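Local coordinates for F-BAR domain only protein 1 (Danio rerio, PDB 5JP2), which probably acts in an early step of clathrin-mediated endocytosis and, through its mu homology domain, binds a peptide of the endocytic protein Eps15, at residues Thr48-Ala53 and Tyr125-Leu130; Thr170-Gln175 and Ala252-Leu257; Pro66-Arg71 and Val259-Ser264; Ser76-Phe81 and Leu131-Ser136. One frame throughout, in Å; residues are numbered along the deposited sequence.

Contact 1 of 4, residues Thr48-Ala53 and Tyr125-Leu130; sequences TMSFPA and YYNVAL
The F51 ring receives Y126 O at its edge, in the ring plane, while V128 CG2 comes in obliquely, 4.0 Å from F51 CE1. The Y125 ring also has an oxygen at its edge and in plane, OD1 of N127, and S50 OG approaches it obliquely, 3.2 Å from Y125 CD2. Against the Y126 ring A53 packs obliquely, its CB 3.9 Å from Y126 CE2.

S50 and N127 carry the polar link. With S50 OG swung away from its own backbone N (chi1 -170°), the hydroxyl donates to N127 OD1 at 3.0 Å, the donor tilted 21° from the plane of the amide carbonyl. This bond engages the oxygen of the amide, and ND2 is given to an acidic side chain of the bound peptide. With an alanine here, that acidic group would probably lose the amide N-H it receives from N127, and S50 OG its acceptor. Y125 OH likewise bonds to an acidic side chain of the peptide.

M49, F51, Y126 and V128 occupy the other face, where helix 106-119 packs on F51, Y126 and V128. M49 CB also meets L130 CD1, 3.7 Å away. Between the faces, paired backbone bonds join M49 with V128 (M49 N to V128 O, 2.7 Å) and F51 with Y126 (F51 N to Y126 O, 2.9 Å). Strands 39-52 and 125-137 are thus antiparallel neighbours in the large sheet of the mu homology domain, and the face bearing S50, P52, Y125 and N127 forms part of the Eps15 peptide-binding site.

Contact 2 of 4, residues Thr170-Gln175 and Ala252-Leu257; sequences TAPATQ and ASLSGL
P172 and A252 carry most of the contact, which is mainly apolar and has no hydrogen bond between the segments. P172 CB lies 3.8 Å from A252 CB, and P172 CG reaches L254 CD2 at 3.7 Å, the leucine crossing the proline ring obliquely. L254 gets there because its CG stands anti to the carbonyl carbon (chi1 -58°), which brings the end of the side chain back toward the proline. T174 adds a lighter touch, CG2 to A252 CB at 4.1 Å, and its hydroxyl bonds instead to the carbonyl of S250, just before the second segment.

Hydrogen bonds run within 252-257. S253 OG accepts from G256 N at 2.9 Å, an ST motif, and donates to L257 O at 3.2 Å. S255 OG accepts from L257 N at 3.2 Å, an ST turn, and is also bonded to E25 of strand 17-31. These bonds span the turn that contains G256.

P172, T174 and L254 all rest on F275 of strand 266-283. This is surface packing of two irregular loops, one leading from strand 157-166 to 179-184 and the other from 242-250 to 258-261, laid over a long strand of the main sheet of the mu homology domain.

Contact 3 of 4, residues Pro66-Arg71 and Val259-Ser264; sequences PVLSFR and VELVGS
R71 and E260 form a hydrogen-bonded antiparallel pair where strand 258-261 borders strand 69-73, at the edge of a four-stranded antiparallel sheet. R71 N donates a hydrogen bond to E260 O at 2.8 Å, and E260 N donates one to R71 O.

From CB outward, the arginine runs alongside E260 and crosses V262 at about a right angle. CB packs 3.8 Å from V262 CG2, and CD passes close to E260 OE2. The chain then bends at chi3 (-60°), and NE makes a long salt bridge to E260 OE2 at 3.7 Å. The two side chains point the same way, yet the guanidinium and carboxylate planes stand 88° apart, so the pairing is not a flat two-pronged one. At the tip NH2 comes back to V262 CG2, 3.8 Å away, while NH1 has its stronger partner in D101 of strand 99-104. A methionine here would probably leave D101 without this positive partner and remove the long bridge to E260.

On the other face F70 CD1 touches V259 CG2 at 3.9 Å, and L261 CD2 lies against F70 CB and more distantly L68. Both V259 and L261 also pack on M268 of strand 266-283.

V262 N reaches S69 O at 3.0 Å, but from 45° out of the carbonyl plane. Between the same two residues the return bond is made through a water: S69 N donates to it at 2.9 Å, and the water lies 2.6 Å from V262 O.

Contact 4 of 4, residues Ser76-Phe81 and Leu131-Ser136; sequences SRVDHF and LKYQAS
A classic beta bulge sets D79 and H80 together opposite Q134, where strand 80-83 begins to pair antiparallel with strand 125-137. Q134 O takes D79 N at 2.9 Å, and a weak bond comes from H80 N to the same oxygen. Q134 N in turn donates to H80 O at 3.2 Å, which closes the hydrogen-bonded pair.

The carboxylate of D79 extends the pairing beyond the bulge. Its CG is anti to the carbonyl carbon (chi1 -63°), which carries OD2 along the partner strand to S136 N, at 2.7 Å. The N-H arrives from above the carboxylate plane, 40° out of it. This side-chain acceptor probably takes the place of the backbone carbonyl expected there in a regular antiparallel pair. Two residues before D79, R77 O lies 3.3 Å from A135 CB.

The apolar face is built round F81. V78 CG1 covers one face of its ring, 3.6 Å above the plane and offset toward the rim, and L131 CD2 meets the ring edge in plane, 3.8 Å from F81 CD1. V78 crosses Y133 at about a right angle, CG1 lying 3.8 Å from Y133 CB, and the phenol beyond is bonded through OH to E25 of strand 17-31.

Strand 80-83 is the outermost strand at this end of the large mixed sheet, and on its inner side 125-137 is followed by 39-52, to which L131, Y133 and A135 are bonded through the backbone. L72 of strand 69-73 packs on F81 and L131, bringing the four-stranded sheet against this one.

Overall arrangement
From the N terminus, the chain lays down 48-53, 66-71 and 76-81 before any of the four contacts closes. Contact 1 closes first, when strand 125-137 returns beside 39-52 after helix 106-119, and the same strand runs straight on to close contact 4. Contact 1 therefore crosses both contact 3 and contact 4. Contact 2, in series after contacts 1 and 4, joins two later loops, and contact 3 closes last, 188 residues after its first segment ends, with contacts 2 and 4 nested inside it. In space L68 and F70 of contact 3 pack on F51, M49 and L130 of contact 1, joining the small sheet to the large one, while S255 and L257 of contact 2 rest on Y133 of contact 4.

Contact 1 of 4, residues Thr48-Ala53 and Tyr125-Leu130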
# COMPACT_ATOMS: atom_id res chain seq x y z
N THR B 48 -8.98 -7.30 1.05
CA THR B 48 -9.93 -7.92 0.15
C THR B 48 -9.76 -9.43 0.21
O THR B 48 -8.65 -9.94 0.43
CB THR B 48 -9.72 -7.39 -1.28
OG1 THR B 48 -10.11 -6.02 -1.33
CG2 THR B 48 -10.54 -8.13 -2.27
N MET B 49 -10.85 -10.17 0.07
CA MET B 49 -10.77 -11.62 -0.02
C MET B 49 -11.41 -12.08 -1.31
O MET B 49 -12.43 -11.55 -1.74
CB MET B 49 -11.42 -12.30 1.17
CG MET B 49 -11.26 -13.79 1.12
SD MET B 49 -11.79 -14.65 2.58
CE MET B 49 -10.52 -14.21 3.74
N SER B 50 -10.77 -13.06 -1.95
CA SER B 50 -11.21 -13.58 -3.24
C SER B 50 -11.71 -15.02 -3.08
O SER B 50 -11.19 -15.78 -2.26
CB SER B 50 -10.06 -13.53 -4.24
OG SER B 50 -10.52 -13.81 -5.54
N PHE B 51 -12.73 -15.37 -3.86
CA PHE B 51 -13.36 -16.67 -3.81
C PHE B 51 -13.39 -17.31 -5.19
O PHE B 51 -13.74 -16.64 -6.16
CB PHE B 51 -14.79 -16.59 -3.28
CG PHE B 51 -14.89 -16.20 -1.84
CD1 PHE B 51 -14.79 -14.89 -1.45
CD2 PHE B 51 -15.09 -17.15 -0.88
CE1 PHE B 51 -14.89 -14.55 -0.14
CE2 PHE B 51 -15.18 -16.81 0.42
CZ PHE B 51 -15.08 -15.51 0.80
N PRO B 52 -13.11 -18.60 -5.29
CA PRO B 52 -13.15 -19.25 -6.59
C PRO B 52 -14.58 -19.43 -7.04
O PRO B 52 -15.47 -19.69 -6.24
CB PRO B 52 -12.46 -20.60 -6.34
CG PRO B 52 -12.62 -20.83 -4.90
CD PRO B 52 -12.62 -19.49 -4.23
N ALA B 53 -14.81 -19.24 -8.34
CA ALA B 53 -16.17 -19.23 -8.84
C ALA B 53 -16.93 -20.48 -8.43
O ALA B 53 -18.11 -20.42 -8.08
CB ALA B 53 -16.18 -19.06 -10.36
N TYR B 125 -13.27 -15.82 -10.53
CA TYR B 125 -13.19 -15.52 -9.10
C TYR B 125 -13.96 -14.24 -8.80
O TYR B 125 -14.24 -13.44 -9.69
CB TYR B 125 -11.75 -15.40 -8.62
CG TYR B 125 -10.99 -14.28 -9.27
CD1 TYR B 125 -10.38 -14.47 -10.49
CD2 TYR B 125 -10.88 -13.05 -8.67
CE1 TYR B 125 -9.68 -13.47 -11.09
CE2 TYR B 125 -10.19 -12.03 -9.26
CZ TYR B 125 -9.58 -12.25 -10.48
OH TYR B 125 -8.88 -11.25 -11.09
N TYR B 126 -14.30 -14.06 -7.53
CA TYR B 126 -15.11 -12.94 -7.08
C TYR B 126 -14.47 -12.34 -5.84
O TYR B 126 -14.18 -13.06 -4.89
CB TYR B 126 -16.54 -13.37 -6.78
CG TYR B 126 -17.19 -14.03 -7.96
CD1 TYR B 126 -17.38 -13.34 -9.14
CD2 TYR B 126 -17.62 -15.35 -7.90
CE1 TYR B 126 -17.96 -13.94 -10.24
CE2 TYR B 126 -18.20 -15.96 -8.99
CZ TYR B 126 -18.38 -15.25 -10.16
OH TYR B 126 -18.96 -15.85 -11.25
N ASN B 127 -14.27 -11.03 -5.85
CA ASN B 127 -13.60 -10.34 -4.76
C ASN B 127 -14.61 -9.74 -3.80
O ASN B 127 -15.67 -9.27 -4.21
CB ASN B 127 -12.69 -9.25 -5.30
CG ASN B 127 -11.50 -9.81 -6.02
OD1 ASN B 127 -11.00 -10.87 -5.68
ND2 ASN B 127 -11.03 -9.09 -7.02
N VAL B 128 -14.27 -9.77 -2.52
CA VAL B 128 -15.11 -9.24 -1.44
C VAL B 128 -14.27 -8.35 -0.54
O VAL B 128 -13.19 -8.76 -0.09
CB VAL B 128 -15.74 -10.38 -0.64
CG1 VAL B 128 -16.53 -9.83 0.49
CG2 VAL B 128 -16.60 -11.22 -1.54
N ALA B 129 -14.80 -7.19 -0.19
CA ALA B 129 -14.08 -6.20 0.61
C ALA B 129 -14.38 -6.44 2.08
O ALA B 129 -15.52 -6.33 2.51
CB ALA B 129 -14.48 -4.79 0.19
N LEU B 130 -13.36 -6.83 2.83
CA LEU B 130 -13.54 -7.12 4.24
C LEU B 130 -13.34 -5.91 5.16
O LEU B 130 -14.05 -5.78 6.16
CB LEU B 130 -12.60 -8.25 4.66
CG LEU B 130 -12.82 -9.55 3.89
CD1 LEU B 130 -11.99 -10.67 4.48
CD2 LEU B 130 -14.27 -9.92 3.91

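Contact 2 of 4, residues Thr170-Gln175 and Ala252-Leu257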
# COMPACT_ATOMS: atom_id res chain seq x y z
N THR B 170 13.33 1.25 9.39
CA THR B 170 12.07 1.79 8.92
C THR B 170 11.39 0.89 7.91
O THR B 170 10.18 0.69 7.98
CB THR B 170 12.30 3.16 8.32
OG1 THR B 170 12.99 3.02 7.07
CG2 THR B 170 13.14 3.98 9.24
N ALA B 171 12.07 0.46 7.01
CA ALA B 171 11.47 -0.13 5.84
C ALA B 171 11.14 -1.61 6.04
O ALA B 171 11.84 -2.32 6.77
CB ALA B 171 12.39 0.01 4.64
N PRO B 172 10.08 -2.07 5.39
CA PRO B 172 9.81 -3.51 5.32
C PRO B 172 10.88 -4.21 4.51
O PRO B 172 11.68 -3.58 3.81
CB PRO B 172 8.45 -3.58 4.64
CG PRO B 172 8.43 -2.39 3.77
CD PRO B 172 9.16 -1.31 4.53
N ALA B 173 10.88 -5.54 4.58
CA ALA B 173 11.88 -6.31 3.86
C ALA B 173 11.36 -6.58 2.46
O ALA B 173 10.68 -7.58 2.23
CB ALA B 173 12.19 -7.61 4.60
N THR B 174 11.78 -5.74 1.53
CA THR B 174 11.44 -5.81 0.12
C THR B 174 12.02 -4.58 -0.55
O THR B 174 12.45 -3.65 0.13
CB THR B 174 9.92 -5.91 -0.13
OG1 THR B 174 9.67 -6.00 -1.54
CG2 THR B 174 9.17 -4.71 0.42
N GLN B 175 12.06 -4.58 -1.87
CA GLN B 175 12.53 -3.43 -2.61
C GLN B 175 11.43 -2.39 -2.77
O GLN B 175 10.25 -2.71 -2.86
CB GLN B 175 13.02 -3.88 -3.98
CG GLN B 175 14.15 -4.84 -3.93
CD GLN B 175 14.94 -4.80 -5.21
OE1 GLN B 175 14.37 -4.84 -6.30
NE2 GLN B 175 16.25 -4.70 -5.10
N ALA B 252 5.27 -7.28 1.18
CA ALA B 252 5.20 -6.91 2.58
C ALA B 252 4.14 -5.83 2.73
O ALA B 252 3.72 -5.21 1.76
CB ALA B 252 6.54 -6.42 3.10
N SER B 253 3.70 -5.64 3.97
CA SER B 253 2.82 -4.55 4.32
C SER B 253 3.63 -3.49 5.07
O SER B 253 4.63 -3.80 5.72
CB SER B 253 1.64 -5.03 5.15
OG SER B 253 2.01 -5.21 6.49
N LEU B 254 3.22 -2.24 4.95
CA LEU B 254 3.87 -1.20 5.73
C LEU B 254 3.38 -1.20 7.17
O LEU B 254 4.17 -1.03 8.10
CB LEU B 254 3.66 0.16 5.09
CG LEU B 254 4.17 0.25 3.66
CD1 LEU B 254 3.78 1.55 3.00
CD2 LEU B 254 5.67 0.08 3.68
N SER B 255 2.08 -1.40 7.38
CA SER B 255 1.53 -1.37 8.73
C SER B 255 2.03 -2.53 9.57
O SER B 255 2.08 -2.42 10.80
CB SER B 255 0.01 -1.40 8.67
OG SER B 255 -0.45 -2.57 8.03
N GLY B 256 2.37 -3.65 8.95
CA GLY B 256 2.68 -4.85 9.68
C GLY B 256 1.51 -5.79 9.82
O GLY B 256 1.70 -6.93 10.22
N LEU B 257 0.30 -5.32 9.52
CA LEU B 257 -0.90 -6.13 9.60
C LEU B 257 -0.78 -7.36 8.70
O LEU B 257 -0.19 -7.31 7.62
CB LEU B 257 -2.12 -5.31 9.21
CG LEU B 257 -3.49 -5.97 9.13
CD1 LEU B 257 -4.53 -4.98 9.47
CD2 LEU B 257 -3.78 -6.51 7.75

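Contact 3 of 4, residues Pro66-Arg71 and Val259-Ser264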
# COMPACT_ATOMS: atom_id res chain seq x y z
N PRO B 66 -19.95 -24.74 6.36
CA PRO B 66 -19.19 -24.37 7.55
C PRO B 66 -18.67 -22.94 7.50
O PRO B 66 -18.48 -22.36 6.44
CB PRO B 66 -18.04 -25.38 7.57
CG PRO B 66 -17.92 -25.80 6.18
CD PRO B 66 -19.28 -25.78 5.58
N VAL B 67 -18.38 -22.42 8.68
CA VAL B 67 -18.15 -20.99 8.89
C VAL B 67 -16.72 -20.63 8.52
O VAL B 67 -15.77 -21.09 9.16
CB VAL B 67 -18.45 -20.61 10.34
CG1 VAL B 67 -18.15 -19.15 10.58
CG2 VAL B 67 -19.88 -20.93 10.67
N LEU B 68 -16.57 -19.77 7.53
CA LEU B 68 -15.28 -19.23 7.18
C LEU B 68 -14.89 -18.18 8.21
O LEU B 68 -15.63 -17.21 8.42
CB LEU B 68 -15.34 -18.63 5.77
CG LEU B 68 -14.11 -17.90 5.28
CD1 LEU B 68 -12.90 -18.77 5.39
CD2 LEU B 68 -14.33 -17.48 3.87
N SER B 69 -13.76 -18.37 8.87
CA SER B 69 -13.33 -17.53 9.97
C SER B 69 -11.88 -17.11 9.76
O SER B 69 -11.08 -17.90 9.27
CB SER B 69 -13.46 -18.27 11.28
OG SER B 69 -12.96 -17.48 12.34
N PHE B 70 -11.55 -15.87 10.11
CA PHE B 70 -10.17 -15.41 9.95
C PHE B 70 -9.75 -14.51 11.10
O PHE B 70 -10.55 -14.08 11.92
CB PHE B 70 -9.96 -14.72 8.61
CG PHE B 70 -10.68 -13.42 8.45
CD1 PHE B 70 -10.10 -12.24 8.88
CD2 PHE B 70 -11.90 -13.36 7.82
CE1 PHE B 70 -10.73 -11.04 8.71
CE2 PHE B 70 -12.54 -12.16 7.66
CZ PHE B 70 -11.94 -10.99 8.10
N ARG B 71 -8.45 -14.24 11.14
CA ARG B 71 -7.81 -13.50 12.22
C ARG B 71 -6.90 -12.42 11.65
O ARG B 71 -6.15 -12.67 10.70
CB ARG B 71 -6.99 -14.46 13.06
CG ARG B 71 -6.50 -13.93 14.37
CD ARG B 71 -5.44 -14.85 14.96
NE ARG B 71 -5.95 -16.19 15.21
CZ ARG B 71 -6.68 -16.54 16.25
NH1 ARG B 71 -7.03 -15.65 17.17
NH2 ARG B 71 -7.08 -17.80 16.37
N VAL B 259 -3.03 -11.40 7.87
CA VAL B 259 -4.27 -12.15 8.02
C VAL B 259 -3.97 -13.65 7.96
O VAL B 259 -3.13 -14.10 7.18
CB VAL B 259 -5.29 -11.74 6.94
CG1 VAL B 259 -4.78 -12.06 5.57
CG2 VAL B 259 -6.62 -12.38 7.20
N GLU B 260 -4.64 -14.42 8.82
CA GLU B 260 -4.53 -15.86 8.77
C GLU B 260 -5.89 -16.47 9.08
O GLU B 260 -6.68 -15.90 9.83
CB GLU B 260 -3.48 -16.39 9.74
CG GLU B 260 -3.87 -16.36 11.19
CD GLU B 260 -2.71 -16.66 12.11
OE1 GLU B 260 -1.56 -16.53 11.67
OE2 GLU B 260 -2.95 -17.04 13.28
N LEU B 261 -6.17 -17.62 8.47
CA LEU B 261 -7.46 -18.28 8.67
C LEU B 261 -7.49 -19.00 10.01
O LEU B 261 -6.45 -19.35 10.57
CB LEU B 261 -7.72 -19.28 7.56
CG LEU B 261 -7.83 -18.75 6.14
CD1 LEU B 261 -8.33 -19.86 5.21
CD2 LEU B 261 -8.73 -17.56 6.09
N VAL B 262 -8.69 -19.21 10.52
CA VAL B 262 -8.88 -19.90 11.79
C VAL B 262 -9.70 -21.14 11.49
O VAL B 262 -10.85 -21.04 11.05
CB VAL B 262 -9.58 -19.03 12.84
CG1 VAL B 262 -9.65 -19.77 14.14
CG2 VAL B 262 -8.84 -17.73 13.01
N GLY B 263 -9.12 -22.30 11.71
CA GLY B 263 -9.75 -23.54 11.35
C GLY B 263 -9.16 -24.11 10.07
O GLY B 263 -8.54 -23.42 9.27
N SER B 264 -9.35 -25.42 9.91
CA SER B 264 -8.76 -26.15 8.80
C SER B 264 -9.73 -26.38 7.65
O SER B 264 -9.33 -26.97 6.65
CB SER B 264 -8.23 -27.50 9.30
OG SER B 264 -9.25 -28.21 9.98
O HOH W 1 -12.37 -20.94 8.89

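Contact 4 of 4, residues Ser76-Phe81 and Leu131-Ser136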
# COMPACT_ATOMS: atom_id res chain seq x y z
N SER B 76 -1.11 -4.11 16.29
CA SER B 76 -0.82 -3.07 17.26
C SER B 76 -0.57 -1.71 16.61
O SER B 76 -0.84 -0.69 17.23
CB SER B 76 0.37 -3.46 18.12
OG SER B 76 1.52 -3.62 17.31
N ARG B 77 -0.07 -1.68 15.38
CA ARG B 77 0.23 -0.43 14.70
C ARG B 77 -0.97 0.20 14.02
O ARG B 77 -0.85 1.30 13.49
CB ARG B 77 1.34 -0.62 13.66
CG ARG B 77 2.75 -0.78 14.22
CD ARG B 77 3.76 -0.79 13.08
NE ARG B 77 5.14 -0.85 13.54
CZ ARG B 77 6.18 -0.45 12.81
NH1 ARG B 77 5.99 0.04 11.59
NH2 ARG B 77 7.41 -0.53 13.30
N VAL B 78 -2.12 -0.44 14.02
CA VAL B 78 -3.29 0.08 13.34
C VAL B 78 -4.13 0.90 14.32
O VAL B 78 -4.41 0.47 15.44
CB VAL B 78 -4.12 -1.05 12.72
CG1 VAL B 78 -5.36 -0.48 12.05
CG2 VAL B 78 -3.29 -1.76 11.70
N ASP B 79 -4.49 2.10 13.90
CA ASP B 79 -5.25 2.99 14.76
C ASP B 79 -6.75 2.70 14.72
O ASP B 79 -7.43 2.87 15.73
CB ASP B 79 -4.99 4.45 14.36
CG ASP B 79 -3.55 4.86 14.56
OD1 ASP B 79 -2.85 4.26 15.41
OD2 ASP B 79 -3.11 5.80 13.88
N HIS B 80 -7.29 2.27 13.57
CA HIS B 80 -8.73 2.22 13.39
C HIS B 80 -9.12 1.19 12.33
O HIS B 80 -8.45 1.07 11.30
CB HIS B 80 -9.27 3.59 13.01
CG HIS B 80 -10.76 3.69 13.03
ND1 HIS B 80 -11.52 3.22 14.08
CD2 HIS B 80 -11.64 4.19 12.13
CE1 HIS B 80 -12.80 3.44 13.83
NE2 HIS B 80 -12.90 4.03 12.65
N PHE B 81 -10.24 0.50 12.57
CA PHE B 81 -10.76 -0.53 11.68
C PHE B 81 -12.20 -0.23 11.29
O PHE B 81 -13.00 0.18 12.13
CB PHE B 81 -10.78 -1.90 12.34
CG PHE B 81 -9.45 -2.39 12.76
CD1 PHE B 81 -8.66 -3.12 11.90
CD2 PHE B 81 -8.99 -2.16 14.04
CE1 PHE B 81 -7.43 -3.60 12.29
CE2 PHE B 81 -7.76 -2.63 14.45
CZ PHE B 81 -6.98 -3.35 13.57
N LEU B 131 -12.32 -5.08 4.91
CA LEU B 131 -11.91 -4.13 5.93
C LEU B 131 -11.20 -2.92 5.33
O LEU B 131 -10.49 -3.04 4.33
CB LEU B 131 -10.99 -4.82 6.92
CG LEU B 131 -10.49 -4.06 8.13
CD1 LEU B 131 -11.46 -4.22 9.25
CD2 LEU B 131 -9.16 -4.64 8.50
N LYS B 132 -11.41 -1.76 5.95
CA LYS B 132 -10.60 -0.57 5.74
C LYS B 132 -9.93 -0.22 7.06
O LYS B 132 -10.47 -0.49 8.13
CB LYS B 132 -11.43 0.62 5.28
CG LYS B 132 -12.34 0.32 4.13
CD LYS B 132 -11.61 -0.17 2.92
CE LYS B 132 -12.51 -0.09 1.70
NZ LYS B 132 -11.86 -0.63 0.48
N TYR B 133 -8.74 0.37 7.00
CA TYR B 133 -8.04 0.68 8.24
C TYR B 133 -7.02 1.78 8.00
O TYR B 133 -6.70 2.12 6.86
CB TYR B 133 -7.38 -0.57 8.84
CG TYR B 133 -6.36 -1.27 7.98
CD1 TYR B 133 -6.75 -2.18 7.03
CD2 TYR B 133 -5.02 -1.01 8.12
CE1 TYR B 133 -5.83 -2.82 6.24
CE2 TYR B 133 -4.09 -1.64 7.33
CZ TYR B 133 -4.51 -2.55 6.39
OH TYR B 133 -3.59 -3.18 5.60
N GLN B 134 -6.54 2.35 9.09
CA GLN B 134 -5.77 3.58 9.08
C GLN B 134 -4.70 3.52 10.14
O GLN B 134 -4.94 3.00 11.23
CB GLN B 134 -6.68 4.78 9.33
CG GLN B 134 -6.31 6.03 8.63
CD GLN B 134 -7.34 7.10 8.87
OE1 GLN B 134 -8.10 7.04 9.83
NE2 GLN B 134 -7.39 8.09 7.98
N ALA B 135 -3.52 4.04 9.83
CA ALA B 135 -2.44 4.14 10.82
C ALA B 135 -1.71 5.45 10.62
O ALA B 135 -1.36 5.80 9.50
CB ALA B 135 -1.47 2.97 10.70
N SER B 136 -1.50 6.18 11.72
CA SER B 136 -0.88 7.50 11.69
C SER B 136 0.26 7.55 12.69
O SER B 136 0.19 6.93 13.75
CB SER B 136 -1.87 8.59 12.05
OG SER B 136 -2.95 8.63 11.14